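Side-chain contacts in amidohydrolase 3 domain-containing protein (Pyrococcus horikoshii, PDB 3IGH), which is of unknown specific function but probably hydrolyses carbon-nitrogen bonds other than peptide bonds: residues F130-R133 and V138-A141; E147-T152 and G162-K167. All coordinates share one frame; numbering follows the deposited sequence.

Contact 1: residues F130-R133 and V138-A141; sequences FIYR and VAVA
F130-R133 and V138-A141 pair as the two antiparallel strands of a β-hairpin, in the middle of a mixed sheet. Three backbone hydrogen bonds join them. I131 and V140 form the hydrogen-bonded pair: I131 N donates to V140 O at 2.8 Å, and V140 N returns a bond to I131 O. Nearer the turn, R133 N reaches V138 O at 2.8 Å. I131 O also receives a CA-H...O contact from A139 CA at 3.2 Å, and W108 NE1 donates to the same oxygen.

Apolar side chains meet on both faces of the hairpin. On one, F130, with CG anti to the backbone N (chi1 -174°), lays its ring diagonally along the neighbouring strand, so that CZ lies 3.5 Å from A139 CB and CD1 meets A141 CB. The CE2 edge of this ring points at a face of the Y132 ring, CE2 standing 3.5 Å above its plane and offset toward the rim. Replacing the F130 ring with an alanine methyl is likely to strip A139 CB and A141 CB of the group that spans them, and to leave a gap facing L169 and I176 of helix 166-180. On the opposite face I131 and V140 stand side by side, I131 CG1 4.2 Å from V140 CB. At the turn end the R133 chain runs out extended, its NE bonded to Q110 OE1, while its CB stays behind, 4.1 Å from V138 CB.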
loop_
_atom_site.group_PDB
_atom_site.type_symbol
_atom_site.label_atom_id
_atom_site.label_comp_id
_atom_site.label_asym_id
_atom_site.label_seq_id
_atom_site.Cartn_x
_atom_site.Cartn_y
_atom_site.Cartn_z
ATOM N N PHE A 130 3.945 13.643 -33.478
ATOM C CA PHE A 130 2.533 13.294 -33.439
ATOM C C PHE A 130 1.774 14.555 -33.009
ATOM O O PHE A 130 1.993 15.064 -31.907
ATOM C CB PHE A 130 2.317 12.156 -32.436
ATOM C CG PHE A 130 0.911 11.617 -32.410
ATOM C CD1 PHE A 130 0.539 10.591 -33.266
ATOM C CD2 PHE A 130 -0.035 12.121 -31.515
ATOM C CE1 PHE A 130 -0.745 10.074 -33.249
ATOM C CE2 PHE A 130 -1.330 11.611 -31.495
ATOM C CZ PHE A 130 -1.683 10.581 -32.356
ATOM N N ILE A 131 0.918 15.084 -33.881
ATOM C CA ILE A 131 0.255 16.371 -33.585
ATOM C C ILE A 131 -1.267 16.311 -33.631
ATOM O O ILE A 131 -1.870 16.017 -34.667
ATOM C CB ILE A 131 0.809 17.569 -34.426
ATOM C CG1 ILE A 131 0.694 17.319 -35.940
ATOM C CG2 ILE A 131 2.251 17.870 -34.043
ATOM C CD1 ILE A 131 0.879 18.585 -36.789
ATOM N N TYR A 132 -1.882 16.598 -32.485
ATOM C CA TYR A 132 -3.332 16.616 -32.380
ATOM C C TYR A 132 -3.898 17.887 -32.988
ATOM O O TYR A 132 -3.385 18.975 -32.742
ATOM C CB TYR A 132 -3.752 16.587 -30.919
ATOM C CG TYR A 132 -3.625 15.251 -30.245
ATOM C CD1 TYR A 132 -4.587 14.254 -30.441
ATOM C CD2 TYR A 132 -2.563 14.991 -29.376
ATOM C CE1 TYR A 132 -4.483 13.019 -29.795
ATOM C CE2 TYR A 132 -2.449 13.759 -28.728
ATOM C CZ TYR A 132 -3.412 12.785 -28.939
ATOM O OH TYR A 132 -3.296 11.574 -28.301
ATOM N N ARG A 133 -4.961 17.730 -33.769
ATOM C CA ARG A 133 -5.800 18.856 -34.170
ATOM C C ARG A 133 -6.518 19.386 -32.937
ATOM O O ARG A 133 -6.739 18.647 -31.974
ATOM C CB ARG A 133 -6.849 18.410 -35.194
ATOM C CG ARG A 133 -7.600 19.572 -35.877
ATOM C CD ARG A 133 -8.724 19.106 -36.790
ATOM N NE ARG A 133 -9.480 20.263 -37.267
ATOM C CZ ARG A 133 -10.555 20.773 -36.663
ATOM N NH1 ARG A 133 -11.040 20.222 -35.557
ATOM N NH2 ARG A 133 -11.155 21.836 -37.176
ATOM N N VAL A 138 -8.575 14.265 -34.289
ATOM C CA VAL A 138 -7.743 13.970 -35.458
ATOM C C VAL A 138 -6.289 14.269 -35.100
ATOM O O VAL A 138 -6.002 15.204 -34.340
ATOM C CB VAL A 138 -8.143 14.845 -36.715
ATOM C CG1 VAL A 138 -7.252 14.537 -37.913
ATOM C CG2 VAL A 138 -9.597 14.645 -37.120
ATOM N N ALA A 139 -5.367 13.476 -35.650
ATOM C CA ALA A 139 -3.947 13.750 -35.527
ATOM C C ALA A 139 -3.196 13.483 -36.821
ATOM O O ALA A 139 -3.672 12.750 -37.686
ATOM C CB ALA A 139 -3.342 12.929 -34.394
ATOM N N VAL A 140 -2.024 14.095 -36.946
ATOM C CA VAL A 140 -1.124 13.818 -38.063
ATOM C C VAL A 140 0.226 13.396 -37.493
ATOM O O VAL A 140 0.675 13.927 -36.469
ATOM C CB VAL A 140 -0.949 15.038 -39.027
ATOM C CG1 VAL A 140 -0.229 14.620 -40.312
ATOM C CG2 VAL A 140 -2.291 15.643 -39.400
ATOM N N ALA A 141 0.864 12.437 -38.160
ATOM C CA ALA A 141 2.160 11.922 -37.738
ATOM C C ALA A 141 3.141 11.816 -38.913
ATOM O O ALA A 141 2.724 11.559 -40.045
ATOM C CB ALA A 141 1.974 10.560 -37.061
#

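Contact 2: residues E147-T152 and G162-K167; sequences ELLNLT and GIIKEK. With SO4 (sulfate ion), chain P.
L151 and I164 meet at about a right angle, one branch of the leucine doing nearly all the touching. L151 CD1 lies against the isoleucine and is met by three of its carbons: CD1 at 3.9 Å, and CG1 and CG2 at 4.0 Å each. I164 offers all three because its CG1 is anti to the carbonyl carbon (chi1 -54°) and CG2 anti to the backbone N, which leaves both branches turned to the leucine. L149 comes to the same isoleucine from the end of the helix, its CD1 standing 4.2 Å from I164 CD1, so the isoleucine tip is shared by two leucines. The contact is small and wholly apolar. At the polar margin K167, bent at its last torsion, donates a hydrogen bond from NZ to O1 of a sulfate ion at 2.9 Å; the ion, probably taken from the crystallisation liquor, is also hydrogen-bonded to the backbone N of K155. K165 NZ forms salt bridges with E166 OE2, where the hydrogen bond is weak, and with D156 OD1.

The leucines thus close the end of helix 143-149 and the turn after it over strand 163-165. F157 of strand 157-158 touches both L151 and I164, and V175 and I176 of helix 166-180 pack on L149.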
loop_
_atom_site.group_PDB
_atom_site.type_symbol
_atom_site.label_atom_id
_atom_site.label_comp_id
_atom_site.label_asym_id
_atom_site.label_seq_id
_atom_site.Cartn_x
_atom_site.Cartn_y
_atom_site.Cartn_z
ATOM N N GLU A 147 6.171 4.602 -37.838
ATOM C CA GLU A 147 6.963 3.390 -37.630
ATOM C C GLU A 147 6.750 2.854 -36.216
ATOM O O GLU A 147 6.473 1.664 -36.037
ATOM C CB GLU A 147 8.451 3.664 -37.874
ATOM C CG GLU A 147 9.353 2.431 -37.732
ATOM C CD GLU A 147 9.006 1.318 -38.719
ATOM O OE1 GLU A 147 8.729 1.625 -39.900
ATOM O OE2 GLU A 147 9.020 0.136 -38.313
ATOM N N LEU A 148 6.851 3.746 -35.230
ATOM C CA LEU A 148 6.609 3.392 -33.824
ATOM C C LEU A 148 5.187 2.905 -33.572
ATOM O O LEU A 148 4.968 1.993 -32.765
ATOM C CB LEU A 148 6.908 4.579 -32.909
ATOM C CG LEU A 148 8.369 4.924 -32.622
ATOM C CD1 LEU A 148 8.454 6.260 -31.907
ATOM C CD2 LEU A 148 9.050 3.830 -31.798
ATOM N N LEU A 149 4.221 3.507 -34.266
ATOM C CA LEU A 149 2.814 3.225 -33.985
ATOM C C LEU A 149 2.354 1.907 -34.576
ATOM O O LEU A 149 1.556 1.203 -33.954
ATOM C CB LEU A 149 1.904 4.363 -34.471
ATOM C CG LEU A 149 1.909 5.691 -33.709
ATOM C CD1 LEU A 149 1.032 6.710 -34.444
ATOM C CD2 LEU A 149 1.449 5.514 -32.253
ATOM N N ASN A 150 2.852 1.596 -35.778
ATOM C CA ASN A 150 2.473 0.391 -36.515
ATOM C C ASN A 150 0.962 0.152 -36.491
ATOM O O ASN A 150 0.485 -0.893 -36.023
ATOM C CB ASN A 150 3.250 -0.835 -35.992
ATOM C CG ASN A 150 3.204 -2.012 -36.957
ATOM O OD1 ASN A 150 3.527 -1.875 -38.137
ATOM N ND2 ASN A 150 2.781 -3.168 -36.460
ATOM N N LEU A 151 0.221 1.152 -36.968
ATOM C CA LEU A 151 -1.244 1.142 -36.923
ATOM C C LEU A 151 -1.833 0.152 -37.909
ATOM O O LEU A 151 -1.254 -0.095 -38.966
ATOM C CB LEU A 151 -1.811 2.541 -37.202
ATOM C CG LEU A 151 -1.404 3.668 -36.245
ATOM C CD1 LEU A 151 -1.995 5.008 -36.692
ATOM C CD2 LEU A 151 -1.798 3.348 -34.794
ATOM N N THR A 152 -2.983 -0.415 -37.542
ATOM C CA THR A 152 -3.719 -1.339 -38.398
ATOM C C THR A 152 -4.279 -0.552 -39.587
ATOM O O THR A 152 -4.867 0.515 -39.390
ATOM C CB THR A 152 -4.863 -2.032 -37.610
ATOM O OG1 THR A 152 -4.327 -2.659 -36.438
ATOM C CG2 THR A 152 -5.579 -3.089 -38.452
ATOM N N GLY A 162 -0.766 10.892 -43.636
ATOM C CA GLY A 162 -0.421 10.730 -42.223
ATOM C C GLY A 162 -1.559 11.061 -41.274
ATOM O O GLY A 162 -1.336 11.188 -40.069
ATOM N N ILE A 163 -2.774 11.177 -41.817
ATOM C CA ILE A 163 -3.960 11.584 -41.051
ATOM C C ILE A 163 -4.626 10.399 -40.364
ATOM O O ILE A 163 -4.985 9.408 -41.009
ATOM C CB ILE A 163 -4.985 12.347 -41.933
ATOM C CG1 ILE A 163 -4.401 13.704 -42.352
ATOM C CG2 ILE A 163 -6.318 12.532 -41.195
ATOM C CD1 ILE A 163 -5.101 14.358 -43.527
ATOM N N ILE A 164 -4.779 10.527 -39.045
ATOM C CA ILE A 164 -5.282 9.474 -38.184
ATOM C C ILE A 164 -6.533 10.006 -37.473
ATOM O O ILE A 164 -6.480 11.047 -36.810
ATOM C CB ILE A 164 -4.212 9.095 -37.120
ATOM C CG1 ILE A 164 -2.867 8.747 -37.780
ATOM C CG2 ILE A 164 -4.681 7.938 -36.278
ATOM C CD1 ILE A 164 -1.668 8.916 -36.858
ATOM N N LYS A 165 -7.646 9.288 -37.602
ATOM C CA LYS A 165 -8.916 9.724 -37.018
ATOM C C LYS A 165 -9.751 8.550 -36.528
ATOM O O LYS A 165 -9.408 7.392 -36.777
ATOM C CB LYS A 165 -9.717 10.570 -38.022
ATOM C CG LYS A 165 -10.068 9.857 -39.329
ATOM C CD LYS A 165 -10.692 10.819 -40.337
ATOM C CE LYS A 165 -11.064 10.113 -41.634
ATOM N NZ LYS A 165 -12.167 9.134 -41.436
ATOM N N GLU A 166 -10.837 8.871 -35.825
ATOM C CA GLU A 166 -11.819 7.898 -35.328
ATOM C C GLU A 166 -11.190 6.730 -34.559
ATOM O O GLU A 166 -10.494 6.958 -33.563
ATOM C CB GLU A 166 -12.762 7.446 -36.456
ATOM C CG GLU A 166 -13.608 8.599 -37.034
ATOM C CD GLU A 166 -14.458 8.193 -38.237
ATOM O OE1 GLU A 166 -15.103 7.121 -38.194
ATOM O OE2 GLU A 166 -14.492 8.960 -39.224
ATOM N N LYS A 167 -11.395 5.496 -35.020
ATOM C CA LYS A 167 -10.894 4.341 -34.277
ATOM C C LYS A 167 -9.393 4.111 -34.446
ATOM O O LYS A 167 -8.775 3.470 -33.597
ATOM C CB LYS A 167 -11.702 3.069 -34.559
ATOM C CG LYS A 167 -11.533 2.472 -35.940
ATOM C CD LYS A 167 -12.331 1.174 -36.046
ATOM C CE LYS A 167 -12.431 0.682 -37.481
ATOM N NZ LYS A 167 -11.112 0.254 -38.032
HETATM S S SO4 P . -12.023 -0.571 -41.969
HETATM O O1 SO4 P . -11.991 0.223 -40.747
HETATM O O2 SO4 P . -11.272 0.099 -43.024
HETATM O O3 SO4 P . -11.420 -1.878 -41.719
HETATM O O4 SO4 P . -13.414 -0.739 -42.385
#

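Contacts 1 and 2 follow one another along the chain, their centres about 10 Å apart, and both reach the same sheet, contact 2 through strand 163-165. Strand 138-141 is common ground: it pairs with 130-133 on one side and with 163-165 on the other, where I164 N lies 2.8 Å from A139 O and A141 N lies 3.2 Å from G162 O, both probable hydrogen bonds. Helix 143-149 leads on from that strand. Helix 166-180 touches F130 and A139 in contact 1 and L149 and L151 in contact 2. The contact centres lie about 23 and 27 Å from the chain's centre. The sulfate, bound by K167 apart from the leucine-isoleucine packing, does not by itself mark an active site.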